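Local coordinates for protein glutathione S-transferase (Cupriavidus metallidurans, PDB 4MK3) that probably conjugates glutathione to electrophilic compounds, and binds glutathione sulfinic acid in its pocket, at residues R113-L118 against T168-T173; T173-A178 against E213-F218. All coordinates share one frame; numbering follows the deposited sequence.

Interaction 1. Residues R113-L118 against T168-T173; sequences RCWEAL and TWCTGT
Trp-115 offers one face of its indole to Cys-170. Before it on helix 106-134, Arg-113 NE (2.9 Å) and Arg-113 NH2 (2.8 Å) both donate to Glu-116 OE1, which lies in the guanidinium plane, a side-on salt bridge. Cys-170 CB lies over the five-membered ring of Trp-115, 3.8 Å from its centroid, a CH-pi contact. Cys-170 SG stands almost on the normal of the six-membered ring of Trp-115, 3.7 Å from its centroid. With SG anti to the carbonyl carbon (chi1 -74°), CB and SG both lie on the indole face, each over one ring. Trp-115 NE1 gives its N-H to an in-plane water at 2.8 Å, and that water donates to Cys-170 O at 3.2 Å. Thr-171 CG2 comes obliquely to Trp-115 CD1. A leucine in place of Trp-115 would probably leave Cys-170 SG without its aromatic face and the water without its N-H donor. Further on, Glu-116 OE2 is paired with Lys-36, while Ala-117 and Leu-118 pack on Val-87 and Pro-67 of the second subunit. Cys-170 sits in the type I turn Trp-169 to Gly-172. This is a sulfur-aromatic contact between helix and turn in the all-helical C-terminal domain of the glutathione transferase fold.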
loop_
_atom_site.group_PDB
_atom_site.type_symbol
_atom_site.label_atom_id
_atom_site.label_comp_id
_atom_site.label_asym_id
_atom_site.label_seq_id
_atom_site.Cartn_x
_atom_site.Cartn_y
_atom_site.Cartn_z
ATOM N N ARG A 113 -0.688 -10.667 5.970
ATOM C CA ARG A 113 -0.781 -9.482 5.139
ATOM C C ARG A 113 -1.230 -8.250 5.936
ATOM O O ARG A 113 -0.823 -7.130 5.612
ATOM C CB ARG A 113 -1.722 -9.730 3.962
ATOM C CG ARG A 113 -1.313 -10.822 2.971
ATOM C CD ARG A 113 0.169 -11.015 2.748
ATOM N NE ARG A 113 0.860 -9.960 2.008
ATOM C CZ ARG A 113 0.934 -9.865 0.683
ATOM N NH1 ARG A 113 0.282 -10.719 -0.090
ATOM N NH2 ARG A 113 1.658 -8.894 0.139
ATOM N N CYS A 114 -2.022 -8.438 6.978
ATOM C CA CYS A 114 -2.390 -7.309 7.814
ATOM C C CYS A 114 -1.186 -6.814 8.626
ATOM O O CYS A 114 -0.962 -5.611 8.744
ATOM C CB CYS A 114 -3.576 -7.680 8.691
ATOM S SG CYS A 114 -4.149 -6.313 9.707
ATOM N N TRP A 115 -0.373 -7.728 9.140
ATOM C CA TRP A 115 0.882 -7.350 9.757
ATOM C C TRP A 115 1.740 -6.542 8.797
ATOM O O TRP A 115 2.345 -5.537 9.179
ATOM C CB TRP A 115 1.669 -8.576 10.206
ATOM C CG TRP A 115 1.353 -9.078 11.579
ATOM C CD1 TRP A 115 0.637 -10.197 11.918
ATOM C CD2 TRP A 115 1.782 -8.483 12.798
ATOM N NE1 TRP A 115 0.579 -10.314 13.295
ATOM C CE2 TRP A 115 1.291 -9.281 13.848
ATOM C CE3 TRP A 115 2.543 -7.350 13.110
ATOM C CZ2 TRP A 115 1.532 -8.986 15.191
ATOM C CZ3 TRP A 115 2.799 -7.073 14.455
ATOM C CH2 TRP A 115 2.285 -7.880 15.471
ATOM N N GLU A 116 1.839 -6.980 7.548
ATOM C CA GLU A 116 2.631 -6.254 6.563
ATOM C C GLU A 116 2.065 -4.853 6.340
ATOM O O GLU A 116 2.805 -3.882 6.254
ATOM C CB GLU A 116 2.706 -7.019 5.252
ATOM C CG GLU A 116 3.507 -6.272 4.170
ATOM C CD GLU A 116 3.463 -6.938 2.802
ATOM O OE1 GLU A 116 2.463 -7.617 2.475
ATOM O OE2 GLU A 116 4.447 -6.816 2.037
ATOM N N ALA A 117 0.749 -4.746 6.265
ATOM C CA ALA A 117 0.109 -3.435 6.097
ATOM C C ALA A 117 0.375 -2.527 7.293
ATOM O O ALA A 117 0.538 -1.304 7.134
ATOM C CB ALA A 117 -1.364 -3.600 5.853
ATOM N N LEU A 118 0.386 -3.087 8.487
ATOM C CA LEU A 118 0.679 -2.314 9.683
ATOM C C LEU A 118 2.098 -1.769 9.630
ATOM O O LEU A 118 2.339 -0.588 9.894
ATOM C CB LEU A 118 0.481 -3.178 10.929
ATOM C CG LEU A 118 0.803 -2.563 12.284
ATOM C CD1 LEU A 118 0.033 -1.268 12.512
ATOM C CD2 LEU A 118 0.530 -3.581 13.375
ATOM N N THR A 168 6.638 -16.082 19.872
ATOM C CA THR A 168 7.981 -16.153 19.289
ATOM C C THR A 168 8.134 -15.279 18.072
ATOM O O THR A 168 9.092 -14.494 17.970
ATOM C CB THR A 168 8.319 -17.638 18.977
ATOM O OG1 THR A 168 8.344 -18.380 20.200
ATOM C CG2 THR A 168 9.662 -17.774 18.258
ATOM N N TRP A 169 7.182 -15.402 17.154
ATOM C CA TRP A 169 7.105 -14.579 15.964
ATOM C C TRP A 169 5.711 -13.968 15.876
ATOM O O TRP A 169 4.810 -14.315 16.624
ATOM C CB TRP A 169 7.394 -15.410 14.706
ATOM C CG TRP A 169 8.790 -15.967 14.595
ATOM C CD1 TRP A 169 9.146 -17.279 14.652
ATOM C CD2 TRP A 169 9.998 -15.234 14.362
ATOM N NE1 TRP A 169 10.495 -17.414 14.467
ATOM C CE2 TRP A 169 11.040 -16.174 14.279
ATOM C CE3 TRP A 169 10.297 -13.877 14.211
ATOM C CZ2 TRP A 169 12.372 -15.799 14.034
ATOM C CZ3 TRP A 169 11.619 -13.501 13.966
ATOM C CH2 TRP A 169 12.636 -14.466 13.890
ATOM N N CYS A 170 5.534 -13.040 14.953
ATOM C CA CYS A 170 4.283 -12.291 14.876
ATOM C C CYS A 170 3.044 -13.161 14.836
ATOM O O CYS A 170 2.037 -12.816 15.472
ATOM C CB CYS A 170 4.279 -11.366 13.667
ATOM S SG CYS A 170 5.319 -9.901 13.847
ATOM N N THR A 171 3.091 -14.262 14.093
ATOM C CA THR A 171 1.953 -15.164 13.979
ATOM C C THR A 171 2.106 -16.453 14.772
ATOM O O THR A 171 1.310 -17.365 14.604
ATOM C CB THR A 171 1.612 -15.509 12.526
ATOM O OG1 THR A 171 2.671 -16.286 11.940
ATOM C CG2 THR A 171 1.398 -14.222 11.734
ATOM N N GLY A 172 3.098 -16.529 15.650
ATOM C CA GLY A 172 3.259 -17.682 16.524
ATOM C C GLY A 172 4.577 -18.427 16.325
ATOM O O GLY A 172 5.644 -17.896 16.588
ATOM N N THR A 173 4.500 -19.655 15.820
ATOM C CA THR A 173 5.660 -20.536 15.742
ATOM C C THR A 173 6.622 -20.204 14.609
ATOM O O THR A 173 7.797 -20.533 14.711
ATOM C CB THR A 173 5.242 -22.014 15.544
ATOM O OG1 THR A 173 4.375 -22.110 14.410
ATOM C CG2 THR A 173 4.493 -22.550 16.756
HETATM O O HOH W 1 -1.019 -12.142 14.763
#

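Interaction 2. Residues T173-A178 against E213-F218; sequences THYTLA and EKRQSF
The ring of Tyr-175 lies flat against the guanidinium of Arg-215. From CB, the tyrosine side chain runs with CG anti to the backbone N (chi1 180°), which carries the ring across to the 213-218 segment. Tyr-175 CG lies 4.0 Å from Arg-215 CZ. Along one side of the ring, Tyr-175 CD2 meets Arg-215 NH2 at 3.6 Å. On the other side, Tyr-175 CE1 touches Arg-215 CD at 3.5 Å. Near the tip, Tyr-175 CZ has Arg-215 NE over it at 3.2 Å. The two planes are 18° apart, and Arg-215 CZ is 3.6 Å from the centroid of the Tyr-175 ring, a cation-pi stack. The arginine chain bends at chi3 (73°) to lay its end over the ring. Last, Tyr-175 OH comes to the edge of the Phe-218 ring, 3.8 Å from Phe-218 CE1. Trp-169 packs edge-to-face with the tyrosine ring. Outside the two segments, Glu-43 on helix 32-44 completes the group. Its OE2 forms a salt bridge with Arg-215 NE, a hydrogen bond with Ser-217 OG and a weak one with Tyr-175 OH. The arginine charge is shared between a pi face and a carboxylate, which probably stabilises the cation and limits guanidinium rotation.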
loop_
_atom_site.group_PDB
_atom_site.type_symbol
_atom_site.label_atom_id
_atom_site.label_comp_id
_atom_site.label_asym_id
_atom_site.label_seq_id
_atom_site.Cartn_x
_atom_site.Cartn_y
_atom_site.Cartn_z
ATOM N N THR A 173 4.500 -19.655 15.820
ATOM C CA THR A 173 5.660 -20.536 15.742
ATOM C C THR A 173 6.622 -20.204 14.609
ATOM O O THR A 173 7.797 -20.533 14.711
ATOM C CB THR A 173 5.242 -22.014 15.544
ATOM O OG1 THR A 173 4.375 -22.110 14.410
ATOM C CG2 THR A 173 4.493 -22.550 16.756
ATOM N N HIS A 174 6.137 -19.627 13.510
ATOM C CA HIS A 174 6.965 -19.510 12.311
ATOM C C HIS A 174 7.215 -18.110 11.875
ATOM O O HIS A 174 6.356 -17.251 11.957
ATOM C CB HIS A 174 6.313 -20.242 11.146
ATOM C CG HIS A 174 6.479 -21.719 11.222
ATOM N ND1 HIS A 174 5.769 -22.503 12.108
ATOM C CD2 HIS A 174 7.309 -22.562 10.564
ATOM C CE1 HIS A 174 6.137 -23.760 11.974
ATOM N NE2 HIS A 174 7.066 -23.825 11.038
ATOM N N TYR A 175 8.428 -17.917 11.362
ATOM C CA TYR A 175 8.850 -16.688 10.694
ATOM C C TYR A 175 8.127 -16.545 9.359
ATOM O O TYR A 175 8.084 -17.489 8.566
ATOM C CB TYR A 175 10.341 -16.807 10.458
ATOM C CG TYR A 175 11.080 -15.670 9.769
ATOM C CD1 TYR A 175 11.423 -14.514 10.441
ATOM C CD2 TYR A 175 11.508 -15.814 8.470
ATOM C CE1 TYR A 175 12.147 -13.524 9.823
ATOM C CE2 TYR A 175 12.237 -14.824 7.843
ATOM C CZ TYR A 175 12.560 -13.692 8.538
ATOM O OH TYR A 175 13.324 -12.720 7.946
ATOM N N THR A 176 7.554 -15.367 9.154
ATOM C CA THR A 176 6.801 -15.055 7.943
ATOM C C THR A 176 7.127 -13.646 7.471
ATOM O O THR A 176 7.897 -12.902 8.079
ATOM C CB THR A 176 5.270 -15.102 8.197
ATOM O OG1 THR A 176 4.898 -14.028 9.071
ATOM C CG2 THR A 176 4.817 -16.444 8.772
ATOM N N LEU A 177 6.497 -13.280 6.361
ATOM C CA LEU A 177 6.609 -11.920 5.860
ATOM C C LEU A 177 6.192 -10.883 6.898
ATOM O O LEU A 177 6.663 -9.746 6.857
ATOM C CB LEU A 177 5.757 -11.794 4.593
ATOM C CG LEU A 177 5.709 -10.422 3.907
ATOM C CD1 LEU A 177 7.087 -9.974 3.453
ATOM C CD2 LEU A 177 4.755 -10.476 2.713
ATOM N N ALA A 178 5.307 -11.245 7.836
ATOM C CA ALA A 178 4.966 -10.326 8.901
ATOM C C ALA A 178 6.201 -9.872 9.670
ATOM O O ALA A 178 6.396 -8.671 9.935
ATOM C CB ALA A 178 3.955 -10.974 9.853
ATOM N N GLU A 213 17.577 -9.459 13.780
ATOM C CA GLU A 213 18.738 -8.803 13.191
ATOM C C GLU A 213 19.948 -9.741 13.127
ATOM O O GLU A 213 20.961 -9.405 12.516
ATOM C CB GLU A 213 19.081 -7.520 13.937
ATOM C CG GLU A 213 19.690 -7.758 15.293
ATOM C CD GLU A 213 19.785 -6.503 16.128
ATOM O OE1 GLU A 213 19.286 -5.437 15.698
ATOM O OE2 GLU A 213 20.359 -6.592 17.225
ATOM N N LYS A 214 19.842 -10.911 13.745
ATOM C CA LYS A 214 20.861 -11.941 13.622
ATOM C C LYS A 214 20.679 -12.822 12.391
ATOM O O LYS A 214 21.558 -13.631 12.074
ATOM C CB LYS A 214 20.866 -12.811 14.869
ATOM C CG LYS A 214 21.398 -12.112 16.082
ATOM C CD LYS A 214 21.222 -12.999 17.308
ATOM C CE LYS A 214 21.718 -12.327 18.566
ATOM N NZ LYS A 214 21.543 -13.233 19.730
ATOM N N ARG A 215 19.552 -12.679 11.693
ATOM C CA ARG A 215 19.345 -13.447 10.470
ATOM C C ARG A 215 20.250 -12.900 9.378
ATOM O O ARG A 215 20.449 -11.697 9.269
ATOM C CB ARG A 215 17.888 -13.383 10.017
ATOM C CG ARG A 215 16.923 -14.078 10.998
ATOM C CD ARG A 215 15.524 -14.122 10.447
ATOM N NE ARG A 215 15.372 -15.084 9.368
ATOM C CZ ARG A 215 15.020 -16.356 9.521
ATOM N NH1 ARG A 215 14.789 -16.848 10.748
ATOM N NH2 ARG A 215 14.891 -17.144 8.462
ATOM N N GLN A 216 20.778 -13.810 8.573
ATOM C CA GLN A 216 21.700 -13.446 7.500
ATOM C C GLN A 216 21.087 -12.382 6.573
ATOM O O GLN A 216 21.779 -11.452 6.128
ATOM C CB GLN A 216 22.081 -14.676 6.685
ATOM C CG GLN A 216 23.283 -14.409 5.785
ATOM C CD GLN A 216 24.523 -14.137 6.592
ATOM O OE1 GLN A 216 24.898 -14.935 7.462
ATOM N NE2 GLN A 216 25.167 -13.004 6.342
ATOM N N SER A 217 19.812 -12.525 6.261
ATOM C CA SER A 217 19.144 -11.596 5.369
ATOM C C SER A 217 19.144 -10.162 5.897
ATOM O O SER A 217 19.230 -9.208 5.127
ATOM C CB SER A 217 17.723 -12.076 5.132
ATOM O OG SER A 217 17.044 -12.123 6.387
ATOM N N PHE A 218 18.998 -10.001 7.205
ATOM C CA PHE A 218 19.094 -8.686 7.820
ATOM C C PHE A 218 20.534 -8.189 7.883
ATOM O O PHE A 218 20.819 -7.032 7.553
ATOM C CB PHE A 218 18.417 -8.683 9.205
ATOM C CG PHE A 218 16.920 -8.467 9.125
ATOM C CD1 PHE A 218 16.083 -9.490 8.755
ATOM C CD2 PHE A 218 16.385 -7.218 9.361
ATOM C CE1 PHE A 218 14.708 -9.280 8.653
ATOM C CE2 PHE A 218 15.014 -6.992 9.250
ATOM C CZ PHE A 218 14.187 -8.033 8.883
#

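Overall arrangement
The two contacts follow one another along the chain and share Thr-173. Their centres are about 11 Å apart. All four segments belong to the helical C-terminal region. The loop between helices 143-164 and 177-192 serves both: its first part meets helix 106-134, and its second part meets the start of helix 216-219. The two contacts meet where Trp-115 packs on Ala-178 and Glu-116 on Leu-177. Thr-176 caps helix 177-192, and Asp-179 bonds back to the backbone N of both Cys-170 and Thr-176. This probably helps to hold the start of the helix between the two contacts. Through Glu-43, interaction 2 also reaches helix 32-44 of the glutathione-binding N-terminal half.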